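Local coordinates for Lpg0393 helical bundle domain-containing protein (Legionella pneumophila subsp. pneumophila str. Philadelphia 1, PDB 4R0G), which acts as a guanine-nucleotide exchange factor for the small GTPases Rab5, Rab21 and Rab22, at residues F94-Y99 with F135-L139; S45-F49 with V119-M123; F20-P24 with A85-I89; K62-Y68 with F146-V150. All blocks are in the same frame, centred on the assembly; numbering follows the deposited sequence.

Contact 1: residues F94-Y99 with F135-L139; sequences FPCMVY and FVEFL
P95, V98 and Y99 of helix 80-101 meet F135, F138 and L139 of helix 132-151 in an apolar helix-to-helix crossing, partly buried within the VPS9-like part of the chain. The short axes of the two segments lie 9.4 Å apart and cross at 102°, so each helix offers a compact patch rather than a long seam. L139 sits in the middle of it. Its methyl CD1 is 3.5 Å from F94 CB and also rests against V98 CG2 and the ring of P95. V98 uses both its branches: CG1, anti to the backbone N (chi1 173°), comes within 3.6 Å of F138 CB, while CG2 packs chiefly on L139. A beta-branched residue suits the place because both arms are used. F135, with CG anti to the backbone N, presents its rim to P95 and Y99, P95 CB lying near the ring plane at 4.0 Å from F135 CZ. The phenol of Y99 also comes to that edge through its OH, the two rings set obliquely with planes at 74° and centroids 5.6 Å apart; the Y99 ring stacks in addition on Y108. P95 lacks an N-H for the preceding turn, and the helix kinks there. Helices that cross nearly at right angles through small hydrophobic patches are in keeping with the layered, all-helical VPS9 fold.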
loop_
_atom_site.group_PDB
_atom_site.type_symbol
_atom_site.label_atom_id
_atom_site.label_comp_id
_atom_site.label_asym_id
_atom_site.label_seq_id
_atom_site.Cartn_x
_atom_site.Cartn_y
_atom_site.Cartn_z
ATOM N N PHE A 94 2.906 23.917 -4.131
ATOM C CA PHE A 94 3.817 24.434 -5.124
ATOM C C PHE A 94 3.471 25.858 -5.512
ATOM O O PHE A 94 4.363 26.702 -5.532
ATOM C CB PHE A 94 3.946 23.480 -6.322
ATOM C CG PHE A 94 4.387 22.098 -5.935
ATOM C CD1 PHE A 94 5.491 21.914 -5.130
ATOM C CD2 PHE A 94 3.675 20.989 -6.330
ATOM C CE1 PHE A 94 5.884 20.648 -4.754
ATOM C CE2 PHE A 94 4.072 19.718 -5.948
ATOM C CZ PHE A 94 5.165 19.559 -5.162
ATOM N N PRO A 95 2.184 26.143 -5.794
ATOM C CA PRO A 95 1.798 27.555 -5.980
ATOM C C PRO A 95 2.209 28.456 -4.816
ATOM O O PRO A 95 2.782 29.527 -5.063
ATOM C CB PRO A 95 0.276 27.499 -6.027
ATOM C CG PRO A 95 -0.030 26.150 -6.533
ATOM C CD PRO A 95 1.055 25.227 -6.033
ATOM N N CYS A 96 1.924 28.037 -3.581
ATOM C CA CYS A 96 2.341 28.814 -2.415
ATOM C C CYS A 96 3.865 29.078 -2.436
ATOM O O CYS A 96 4.309 30.183 -2.165
ATOM C CB CYS A 96 1.922 28.150 -1.085
ATOM S SG CYS A 96 0.129 27.931 -0.850
ATOM N N MET A 97 4.661 28.067 -2.767
ATOM C CA MET A 97 6.113 28.261 -2.857
ATOM C C MET A 97 6.453 29.314 -3.901
ATOM O O MET A 97 7.332 30.149 -3.702
ATOM C CB MET A 97 6.833 26.952 -3.162
ATOM C CG MET A 97 6.759 25.956 -2.021
ATOM S SD MET A 97 7.583 24.381 -2.336
ATOM C CE MET A 97 9.310 24.854 -2.186
ATOM N N VAL A 98 5.717 29.290 -5.003
ATOM C CA VAL A 98 5.906 30.252 -6.068
ATOM C C VAL A 98 5.518 31.640 -5.596
ATOM O O VAL A 98 6.265 32.608 -5.773
ATOM C CB VAL A 98 5.086 29.861 -7.289
ATOM C CG1 VAL A 98 5.150 30.963 -8.370
ATOM C CG2 VAL A 98 5.571 28.511 -7.785
ATOM N N TYR A 99 4.345 31.736 -4.980
ATOM C CA TYR A 99 3.865 33.023 -4.474
ATOM C C TYR A 99 4.782 33.575 -3.393
ATOM O O TYR A 99 4.991 34.772 -3.319
ATOM C CB TYR A 99 2.444 32.883 -3.964
ATOM C CG TYR A 99 1.487 32.611 -5.087
ATOM C CD1 TYR A 99 1.787 33.028 -6.370
ATOM C CD2 TYR A 99 0.279 31.948 -4.869
ATOM C CE1 TYR A 99 0.908 32.811 -7.410
ATOM C CE2 TYR A 99 -0.607 31.712 -5.903
ATOM C CZ TYR A 99 -0.283 32.153 -7.174
ATOM O OH TYR A 99 -1.128 31.939 -8.242
ATOM N N PHE A 135 4.748 31.064 -14.449
ATOM C CA PHE A 135 4.186 30.305 -13.341
ATOM C C PHE A 135 4.731 28.889 -13.455
ATOM O O PHE A 135 5.281 28.347 -12.500
ATOM C CB PHE A 135 2.654 30.305 -13.381
ATOM C CG PHE A 135 1.994 29.879 -12.081
ATOM C CD1 PHE A 135 2.393 28.749 -11.394
ATOM C CD2 PHE A 135 0.959 30.613 -11.550
ATOM C CE1 PHE A 135 1.777 28.375 -10.198
ATOM C CE2 PHE A 135 0.347 30.231 -10.349
ATOM C CZ PHE A 135 0.761 29.113 -9.680
ATOM N N VAL A 136 4.616 28.295 -14.640
ATOM C CA VAL A 136 5.070 26.911 -14.826
ATOM C C VAL A 136 6.580 26.734 -14.593
ATOM O O VAL A 136 6.990 25.777 -13.955
ATOM C CB VAL A 136 4.615 26.304 -16.179
ATOM C CG1 VAL A 136 4.812 24.809 -16.178
ATOM C CG2 VAL A 136 3.150 26.600 -16.418
ATOM N N GLU A 137 7.411 27.651 -15.073
ATOM C CA GLU A 137 8.843 27.577 -14.754
ATOM C C GLU A 137 9.104 27.656 -13.255
ATOM O O GLU A 137 9.779 26.794 -12.691
ATOM C CB GLU A 137 9.601 28.683 -15.454
ATOM C CG GLU A 137 9.288 28.748 -16.903
ATOM C CD GLU A 137 9.941 29.927 -17.563
ATOM O OE1 GLU A 137 11.126 30.180 -17.233
ATOM O OE2 GLU A 137 9.270 30.598 -18.390
ATOM N N PHE A 138 8.564 28.693 -12.626
ATOM C CA PHE A 138 8.622 28.838 -11.188
ATOM C C PHE A 138 8.166 27.570 -10.489
ATOM O O PHE A 138 8.890 27.001 -9.665
ATOM C CB PHE A 138 7.716 29.992 -10.730
ATOM C CG PHE A 138 8.286 31.352 -10.990
ATOM C CD1 PHE A 138 9.665 31.530 -11.167
ATOM C CD2 PHE A 138 7.465 32.454 -11.055
ATOM C CE1 PHE A 138 10.214 32.797 -11.413
ATOM C CE2 PHE A 138 8.005 33.734 -11.300
ATOM C CZ PHE A 138 9.392 33.896 -11.484
ATOM N N LEU A 139 6.974 27.120 -10.853
ATOM C CA LEU A 139 6.375 25.930 -10.280
ATOM C C LEU A 139 7.334 24.731 -10.282
ATOM O O LEU A 139 7.342 23.939 -9.345
ATOM C CB LEU A 139 5.117 25.593 -11.068
ATOM C CG LEU A 139 3.915 25.038 -10.334
ATOM C CD1 LEU A 139 3.726 25.772 -9.018
ATOM C CD2 LEU A 139 2.713 25.236 -11.238
#

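Contact 2: residues S45-F49 with V119-M123; sequences SLLIF and VLQLM
F49 of helix 40-53 takes the contacts of V119, L122 and M123 of helix 116-126. The ring contacts come first. Both methyls of V119 lie against the phenyl group: CG1 makes an off-centre CH-pi approach, 4.1 Å from the centroid of the F49 ring and 29° off its normal, and CG2 covers one face toward the rim, 3.9 Å above the F49 plane. F49 reaches across because its CG is anti to the backbone N (chi1 176°). L122 adds its CD1 obliquely, 3.8 Å from F49 CE1.

Flexible aliphatic contacts follow. M123 bends at its second and third torsions and thereby brings CE beside F49 CB and CD1; an unbranched thioether chain can curl into such a corner. L46 CD2 meets V119 CB at 4.2 Å, and Y31 touches both L46 and F49.

At the other end lies a small polar residue. S45 packs by its CB, 3.7 Å from L120 CD2, while its OG is hydrogen-bonded to D41 O in the preceding turn. A short side chain whose hydroxyl is occupied by its own helix suits a place against leucine. The segment axes are 10.0 Å apart and cross at 79°; between these segments the sides meet through apolar burial and van der Waals contact, so the fit rests on complementary shape rather than on directional bonds.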
loop_
_atom_site.group_PDB
_atom_site.type_symbol
_atom_site.label_atom_id
_atom_site.label_comp_id
_atom_site.label_asym_id
_atom_site.label_seq_id
_atom_site.Cartn_x
_atom_site.Cartn_y
_atom_site.Cartn_z
ATOM N N SER A 45 -7.441 25.458 -4.806
ATOM C CA SER A 45 -7.556 26.904 -4.721
ATOM C C SER A 45 -7.781 27.335 -3.292
ATOM O O SER A 45 -7.018 28.143 -2.769
ATOM C CB SER A 45 -8.676 27.406 -5.620
ATOM O OG SER A 45 -8.330 27.176 -6.972
ATOM N N LEU A 46 -8.799 26.769 -2.652
ATOM C CA LEU A 46 -9.054 27.067 -1.241
ATOM C C LEU A 46 -7.825 26.814 -0.324
ATOM O O LEU A 46 -7.409 27.702 0.458
ATOM C CB LEU A 46 -10.312 26.340 -0.752
ATOM C CG LEU A 46 -11.592 26.517 -1.591
ATOM C CD1 LEU A 46 -12.633 25.487 -1.219
ATOM C CD2 LEU A 46 -12.197 27.892 -1.416
ATOM N N LEU A 47 -7.236 25.620 -0.441
ATOM C CA LEU A 47 -5.976 25.310 0.245
ATOM C C LEU A 47 -4.895 26.374 0.035
ATOM O O LEU A 47 -4.204 26.716 0.974
ATOM C CB LEU A 47 -5.418 23.985 -0.216
ATOM C CG LEU A 47 -5.616 22.781 0.674
ATOM C CD1 LEU A 47 -7.036 22.329 0.593
ATOM C CD2 LEU A 47 -4.710 21.671 0.171
ATOM N N ILE A 48 -4.727 26.894 -1.180
ATOM C CA ILE A 48 -3.689 27.911 -1.388
ATOM C C ILE A 48 -4.035 29.199 -0.640
ATOM O O ILE A 48 -3.212 29.770 0.084
ATOM C CB ILE A 48 -3.467 28.263 -2.865
ATOM C CG1 ILE A 48 -2.776 27.107 -3.585
ATOM C CG2 ILE A 48 -2.593 29.522 -2.965
ATOM C CD1 ILE A 48 -3.069 27.088 -5.036
ATOM N N PHE A 49 -5.261 29.658 -0.828
ATOM C CA PHE A 49 -5.739 30.829 -0.133
ATOM C C PHE A 49 -5.526 30.641 1.344
ATOM O O PHE A 49 -4.861 31.431 2.004
ATOM C CB PHE A 49 -7.230 30.985 -0.375
ATOM C CG PHE A 49 -7.828 32.114 0.366
ATOM C CD1 PHE A 49 -7.516 33.422 0.023
ATOM C CD2 PHE A 49 -8.693 31.880 1.418
ATOM C CE1 PHE A 49 -8.064 34.484 0.705
ATOM C CE2 PHE A 49 -9.248 32.943 2.119
ATOM C CZ PHE A 49 -8.934 34.248 1.753
ATOM N N VAL A 119 -13.696 33.417 -2.931
ATOM C CA VAL A 119 -12.271 33.096 -3.017
ATOM C C VAL A 119 -11.870 32.710 -4.433
ATOM O O VAL A 119 -10.851 33.181 -4.946
ATOM C CB VAL A 119 -11.865 31.991 -2.026
ATOM C CG1 VAL A 119 -10.394 31.616 -2.201
ATOM C CG2 VAL A 119 -12.114 32.455 -0.610
ATOM N N LEU A 120 -12.682 31.874 -5.070
ATOM C CA LEU A 120 -12.439 31.497 -6.459
ATOM C C LEU A 120 -12.370 32.742 -7.334
ATOM O O LEU A 120 -11.608 32.799 -8.294
ATOM C CB LEU A 120 -13.504 30.512 -6.968
ATOM C CG LEU A 120 -13.529 29.133 -6.297
ATOM C CD1 LEU A 120 -14.624 28.242 -6.860
ATOM C CD2 LEU A 120 -12.183 28.419 -6.400
ATOM N N GLN A 121 -13.147 33.759 -6.989
ATOM C CA GLN A 121 -13.046 35.008 -7.731
ATOM C C GLN A 121 -11.751 35.756 -7.451
ATOM O O GLN A 121 -11.144 36.286 -8.380
ATOM C CB GLN A 121 -14.267 35.902 -7.533
ATOM C CG GLN A 121 -15.178 35.884 -8.751
ATOM C CD GLN A 121 -16.166 37.020 -8.758
ATOM O OE1 GLN A 121 -15.809 38.169 -9.056
ATOM N NE2 GLN A 121 -17.426 36.711 -8.432
ATOM N N LEU A 122 -11.339 35.789 -6.183
ATOM C CA LEU A 122 -10.072 36.393 -5.795
ATOM C C LEU A 122 -8.977 35.691 -6.568
ATOM O O LEU A 122 -8.018 36.317 -7.037
ATOM C CB LEU A 122 -9.816 36.212 -4.297
ATOM C CG LEU A 122 -9.024 37.316 -3.564
ATOM C CD1 LEU A 122 -8.404 36.849 -2.226
ATOM C CD2 LEU A 122 -7.977 38.014 -4.432
ATOM N N MET A 123 -9.135 34.382 -6.707
ATOM C CA MET A 123 -8.076 33.581 -7.278
ATOM C C MET A 123 -7.923 33.959 -8.731
ATOM O O MET A 123 -6.812 34.163 -9.212
ATOM C CB MET A 123 -8.362 32.088 -7.111
ATOM C CG MET A 123 -8.351 31.602 -5.638
ATOM S SD MET A 123 -6.705 31.515 -4.913
ATOM C CE MET A 123 -7.002 32.443 -3.437
#

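Contact 3: residues F20-P24 with A85-I89; sequences FLQWP and ALTTI
The amide N of I89, whose side chain packs on F20 and L21 across the contact, is gripped by two carbonyls of its own helix: it gives a hydrogen bond of 2.9 Å to A85 O and a weak one to L86 O. These bonds place A85 and I89 one turn apart on the same side of helix 80-101, both with CB toward the segment 20-24. That segment is the connection into helix 23-30, bent by a type I turn in which W23 N bonds F20 O at 3.1 Å.

I89 reaches further than A85. Its CG1 is anti to the carbonyl carbon (chi1 -68°) and the rest of the chain is extended, which carries CD1 in among four residues. F20 comes from the opposite direction, its CZ 3.9 Å from I89 CD1. W23 meets the same methyl with the edge of its indole, CE3 being 4.0 Å from I89 CD1 near the ring plane, and P24 CD and L21 CD2 complete the surroundings. A slender isoleucine end suits a site walled by rings.

A85 needs only a methyl, since the turn comes close: A85 CB is 3.5 Å from L21 O. The rigid ring of P24 sets its CG against A85 CB and its CD against I89 CD1. L21 CD2 reaches on to L86 CA at 4.0 Å. Beyond, W23 meets W51 edge-to-face, and its NE1 makes a weak hydrogen bond to T5 OG1. Apolar burial joins these two segments, while the turn and the I89 N bonds fix where I89 CD1 and A85 CB meet it.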
loop_
_atom_site.group_PDB
_atom_site.type_symbol
_atom_site.label_atom_id
_atom_site.label_comp_id
_atom_site.label_asym_id
_atom_site.label_seq_id
_atom_site.Cartn_x
_atom_site.Cartn_y
_atom_site.Cartn_z
ATOM N N PHE A 20 -3.105 16.544 10.806
ATOM C CA PHE A 20 -2.898 17.590 9.806
ATOM C C PHE A 20 -3.577 17.269 8.479
ATOM O O PHE A 20 -4.168 18.149 7.860
ATOM C CB PHE A 20 -1.433 17.844 9.585
ATOM C CG PHE A 20 -1.130 18.492 8.261
ATOM C CD1 PHE A 20 -1.446 19.829 8.042
ATOM C CD2 PHE A 20 -0.500 17.784 7.237
ATOM C CE1 PHE A 20 -1.176 20.448 6.835
ATOM C CE2 PHE A 20 -0.215 18.416 6.027
ATOM C CZ PHE A 20 -0.556 19.761 5.841
ATOM N N LEU A 21 -3.517 15.988 8.089
ATOM C CA LEU A 21 -4.141 15.436 6.866
ATOM C C LEU A 21 -5.671 15.471 6.846
ATOM O O LEU A 21 -6.291 15.057 5.870
ATOM C CB LEU A 21 -3.662 14.002 6.612
ATOM C CG LEU A 21 -2.178 13.830 6.234
ATOM C CD1 LEU A 21 -1.855 12.400 5.947
ATOM C CD2 LEU A 21 -1.833 14.672 5.038
ATOM N N GLN A 22 -6.271 15.917 7.946
ATOM C CA GLN A 22 -7.724 15.989 8.094
ATOM C C GLN A 22 -8.217 17.352 7.620
ATOM O O GLN A 22 -9.422 17.640 7.536
ATOM C CB GLN A 22 -8.060 15.816 9.567
ATOM C CG GLN A 22 -9.198 14.911 9.902
ATOM C CD GLN A 22 -9.176 14.539 11.377
ATOM O OE1 GLN A 22 -8.807 13.422 11.730
ATOM N NE2 GLN A 22 -9.555 15.490 12.250
ATOM N N TRP A 23 -7.231 18.184 7.332
ATOM C CA TRP A 23 -7.421 19.553 6.901
ATOM C C TRP A 23 -8.329 19.686 5.686
ATOM O O TRP A 23 -9.292 20.464 5.712
ATOM C CB TRP A 23 -6.051 20.139 6.562
ATOM C CG TRP A 23 -6.000 21.587 6.322
ATOM C CD1 TRP A 23 -6.866 22.535 6.789
ATOM C CD2 TRP A 23 -4.991 22.284 5.588
ATOM N NE1 TRP A 23 -6.465 23.780 6.378
ATOM C CE2 TRP A 23 -5.316 23.663 5.643
ATOM C CE3 TRP A 23 -3.845 21.879 4.887
ATOM C CZ2 TRP A 23 -4.539 24.654 5.009
ATOM C CZ3 TRP A 23 -3.067 22.859 4.258
ATOM C CH2 TRP A 23 -3.422 24.243 4.330
ATOM N N PRO A 24 -8.018 18.950 4.598
ATOM C CA PRO A 24 -8.850 19.243 3.437
ATOM C C PRO A 24 -10.327 18.820 3.619
ATOM O O PRO A 24 -11.211 19.318 2.911
ATOM C CB PRO A 24 -8.118 18.525 2.288
ATOM C CG PRO A 24 -7.273 17.526 2.903
ATOM C CD PRO A 24 -6.999 17.919 4.302
ATOM N N ALA A 85 -5.336 13.015 0.420
ATOM C CA ALA A 85 -5.174 14.242 1.186
ATOM C C ALA A 85 -3.799 14.791 0.904
ATOM O O ALA A 85 -3.637 15.914 0.444
ATOM C CB ALA A 85 -5.320 13.966 2.656
ATOM N N LEU A 86 -2.808 13.945 1.150
ATOM C CA LEU A 86 -1.414 14.312 1.046
ATOM C C LEU A 86 -1.087 14.895 -0.315
ATOM O O LEU A 86 -0.485 15.960 -0.416
ATOM C CB LEU A 86 -0.559 13.098 1.331
ATOM C CG LEU A 86 0.904 13.490 1.320
ATOM C CD1 LEU A 86 1.553 13.080 2.609
ATOM C CD2 LEU A 86 1.558 12.805 0.133
ATOM N N THR A 87 -1.518 14.214 -1.366
ATOM C CA THR A 87 -1.196 14.650 -2.719
ATOM C C THR A 87 -1.923 15.934 -3.083
ATOM O O THR A 87 -1.354 16.797 -3.747
ATOM C CB THR A 87 -1.508 13.558 -3.740
ATOM O OG1 THR A 87 -2.825 13.062 -3.480
ATOM C CG2 THR A 87 -0.496 12.404 -3.624
ATOM N N THR A 88 -3.174 16.055 -2.655
ATOM C CA THR A 88 -3.949 17.237 -2.930
ATOM C C THR A 88 -3.322 18.439 -2.208
ATOM O O THR A 88 -3.405 19.582 -2.662
ATOM C CB THR A 88 -5.360 17.077 -2.405
ATOM O OG1 THR A 88 -5.941 15.894 -2.947
ATOM C CG2 THR A 88 -6.232 18.296 -2.788
ATOM N N ILE A 89 -2.697 18.186 -1.068
ATOM C CA ILE A 89 -2.081 19.273 -0.345
ATOM C C ILE A 89 -0.791 19.666 -1.057
ATOM O O ILE A 89 -0.434 20.840 -1.117
ATOM C CB ILE A 89 -1.845 18.914 1.130
ATOM C CG1 ILE A 89 -3.191 18.788 1.851
ATOM C CG2 ILE A 89 -0.999 19.954 1.798
ATOM C CD1 ILE A 89 -3.087 18.316 3.282
#

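Contact 4: residues K62-Y68 with F146-V150; sequences KKFAILY and FFTWV
F146 forms the dense side of this contact, its ring set among F64, A65 and Y68 of helix 58-71. With CG anti to the backbone N (chi1 174°), the ring reaches toward the other helix, and its CZ lies 3.7 Å from F64 CD2. These two rings meet rim to rim, whereas toward Y68 the edge of F146 points at the phenol face in a T-shaped pair, planes at 83° and centroids 5.8 Å apart. A65 suits the point of nearest backbone approach, where its CA is 5.1 Å from V150 CA: the methyl CB reaches V150 CG2 at 3.9 Å without forcing the helices apart. The four rings of F64, Y68, F146 and F147 make up an aromatic cluster at the crossing of two helices in the VPS9-like region, and F64 extends it to L93 of helix 80-101.

Toward solvent the fit is looser. F147 directs its edge at the face of Y68 in an offset edge-to-face pair, with F147 CE1 4.0 Å from Y68 CE2. At the other margin the extended chain of K62 passes over the indole of W149. K62 CE stands 4.2 Å from the centroid of the W149 five-membered ring, 15° off its normal, a CH-pi contact that shields the indole face with methylenes. The ammonium NZ lies further along, 5.2 Å from the same W149 centroid, where any cation-pi attraction is weak at most.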
loop_
_atom_site.group_PDB
_atom_site.type_symbol
_atom_site.label_atom_id
_atom_site.label_comp_id
_atom_site.label_asym_id
_atom_site.label_seq_id
_atom_site.Cartn_x
_atom_site.Cartn_y
_atom_site.Cartn_z
ATOM N N LYS A 62 9.281 22.433 5.101
ATOM C CA LYS A 62 10.251 21.424 5.534
ATOM C C LYS A 62 9.653 20.295 6.370
ATOM O O LYS A 62 10.110 19.151 6.314
ATOM C CB LYS A 62 11.436 22.088 6.247
ATOM C CG LYS A 62 12.544 22.486 5.284
ATOM C CD LYS A 62 13.805 22.878 5.990
ATOM C CE LYS A 62 14.876 23.293 4.987
ATOM N NZ LYS A 62 16.068 23.916 5.666
ATOM N N LYS A 63 8.633 20.625 7.150
ATOM C CA LYS A 63 7.963 19.623 7.962
ATOM C C LYS A 63 7.082 18.808 7.049
ATOM O O LYS A 63 6.949 17.593 7.201
ATOM C CB LYS A 63 7.171 20.264 9.111
ATOM C CG LYS A 63 7.976 20.351 10.378
ATOM C CD LYS A 63 7.533 21.500 11.265
ATOM C CE LYS A 63 8.624 21.858 12.290
ATOM N NZ LYS A 63 8.201 22.967 13.220
ATOM N N PHE A 64 6.509 19.473 6.065
ATOM C CA PHE A 64 5.658 18.764 5.136
ATOM C C PHE A 64 6.532 17.788 4.340
ATOM O O PHE A 64 6.055 16.739 3.879
ATOM C CB PHE A 64 4.915 19.753 4.234
ATOM C CG PHE A 64 4.027 19.097 3.243
ATOM C CD1 PHE A 64 2.821 18.534 3.646
ATOM C CD2 PHE A 64 4.403 19.008 1.894
ATOM C CE1 PHE A 64 1.990 17.912 2.732
ATOM C CE2 PHE A 64 3.568 18.380 0.957
ATOM C CZ PHE A 64 2.368 17.831 1.381
ATOM N N ALA A 65 7.822 18.119 4.213
ATOM C CA ALA A 65 8.752 17.239 3.504
ATOM C C ALA A 65 8.866 15.922 4.262
ATOM O O ALA A 65 8.846 14.836 3.651
ATOM C CB ALA A 65 10.103 17.876 3.338
ATOM N N ILE A 66 8.972 16.013 5.590
ATOM C CA ILE A 66 9.027 14.804 6.408
ATOM C C ILE A 66 7.820 13.924 6.073
ATOM O O ILE A 66 7.982 12.754 5.680
ATOM C CB ILE A 66 9.043 15.114 7.907
ATOM C CG1 ILE A 66 10.179 16.078 8.246
ATOM C CG2 ILE A 66 9.234 13.866 8.683
ATOM C CD1 ILE A 66 9.926 16.860 9.520
ATOM N N LEU A 67 6.623 14.512 6.166
ATOM C CA LEU A 67 5.389 13.791 5.888
ATOM C C LEU A 67 5.472 13.048 4.550
ATOM O O LEU A 67 5.199 11.859 4.471
ATOM C CB LEU A 67 4.204 14.757 5.902
ATOM C CG LEU A 67 2.830 14.241 6.384
ATOM C CD1 LEU A 67 1.695 14.966 5.677
ATOM C CD2 LEU A 67 2.652 12.744 6.223
ATOM N N TYR A 68 5.890 13.749 3.509
ATOM C CA TYR A 68 6.017 13.162 2.183
ATOM C C TYR A 68 7.003 12.010 2.150
ATOM O O TYR A 68 6.714 10.941 1.606
ATOM C CB TYR A 68 6.508 14.212 1.201
ATOM C CG TYR A 68 5.986 13.971 -0.176
ATOM C CD1 TYR A 68 4.794 14.546 -0.579
ATOM C CD2 TYR A 68 6.667 13.148 -1.076
ATOM C CE1 TYR A 68 4.296 14.325 -1.854
ATOM C CE2 TYR A 68 6.168 12.911 -2.354
ATOM C CZ TYR A 68 4.986 13.509 -2.735
ATOM O OH TYR A 68 4.469 13.310 -3.987
ATOM N N PHE A 146 11.873 21.416 -3.463
ATOM C CA PHE A 146 11.117 20.619 -2.504
ATOM C C PHE A 146 11.582 19.178 -2.459
ATOM O O PHE A 146 11.948 18.665 -1.411
ATOM C CB PHE A 146 9.630 20.686 -2.823
ATOM C CG PHE A 146 8.781 19.793 -1.978
ATOM C CD1 PHE A 146 8.565 20.080 -0.653
ATOM C CD2 PHE A 146 8.166 18.688 -2.524
ATOM C CE1 PHE A 146 7.770 19.264 0.130
ATOM C CE2 PHE A 146 7.368 17.878 -1.754
ATOM C CZ PHE A 146 7.174 18.165 -0.419
ATOM N N PHE A 147 11.510 18.501 -3.590
ATOM C CA PHE A 147 11.854 17.089 -3.636
ATOM C C PHE A 147 13.273 16.810 -3.145
ATOM O O PHE A 147 13.542 15.754 -2.564
ATOM C CB PHE A 147 11.601 16.544 -5.030
ATOM C CG PHE A 147 10.147 16.390 -5.349
ATOM C CD1 PHE A 147 9.284 15.782 -4.429
ATOM C CD2 PHE A 147 9.619 16.868 -6.548
ATOM C CE1 PHE A 147 7.894 15.622 -4.703
ATOM C CE2 PHE A 147 8.244 16.724 -6.839
ATOM C CZ PHE A 147 7.379 16.099 -5.907
ATOM N N THR A 148 14.165 17.778 -3.338
ATOM C CA THR A 148 15.508 17.701 -2.759
ATOM C C THR A 148 15.431 17.671 -1.223
ATOM O O THR A 148 16.053 16.828 -0.571
ATOM C CB THR A 148 16.386 18.873 -3.219
ATOM O OG1 THR A 148 15.807 20.086 -2.737
ATOM C CG2 THR A 148 16.473 18.925 -4.747
ATOM N N TRP A 149 14.675 18.599 -0.647
ATOM C CA TRP A 149 14.412 18.556 0.788
ATOM C C TRP A 149 13.779 17.235 1.253
ATOM O O TRP A 149 13.906 16.849 2.420
ATOM C CB TRP A 149 13.539 19.738 1.208
ATOM C CG TRP A 149 14.255 21.023 1.059
ATOM C CD1 TRP A 149 15.596 21.184 0.906
ATOM C CD2 TRP A 149 13.682 22.343 1.054
ATOM N NE1 TRP A 149 15.901 22.521 0.805
ATOM C CE2 TRP A 149 14.746 23.255 0.892
ATOM C CE3 TRP A 149 12.375 22.838 1.170
ATOM C CZ2 TRP A 149 14.545 24.635 0.827
ATOM C CZ3 TRP A 149 12.179 24.204 1.109
ATOM C CH2 TRP A 149 13.259 25.085 0.936
ATOM N N VAL A 150 13.096 16.543 0.353
ATOM C CA VAL A 150 12.503 15.273 0.722
ATOM C C VAL A 150 13.583 14.207 0.822
ATOM O O VAL A 150 13.651 13.484 1.819
ATOM C CB VAL A 150 11.354 14.885 -0.212
ATOM C CG1 VAL A 150 11.017 13.402 -0.084
ATOM C CG2 VAL A 150 10.140 15.739 0.115
#

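Helix 80-101 ties the four contacts together: it supplies a segment to contacts 1 and 3 and touches the first segments of contacts 2 and 4. I48 of contact 2 packs its CD1 3.5 Å from P95 CB of contact 1, and L47 CD2 lies 3.6 Å from I89 CA of contact 3. Contact 4 meets contact 1 where F146 CD2 is 3.7 Å from F94 CE1, and meets contact 3 where F64 CE1 is 3.7 Å from I89 CG2. Contacts 2 and 4 do not touch, their centres being about 24 Å apart. All four lie in the VPS9-like region, where contacts 1 and 3 each touch contacts 2 and 4.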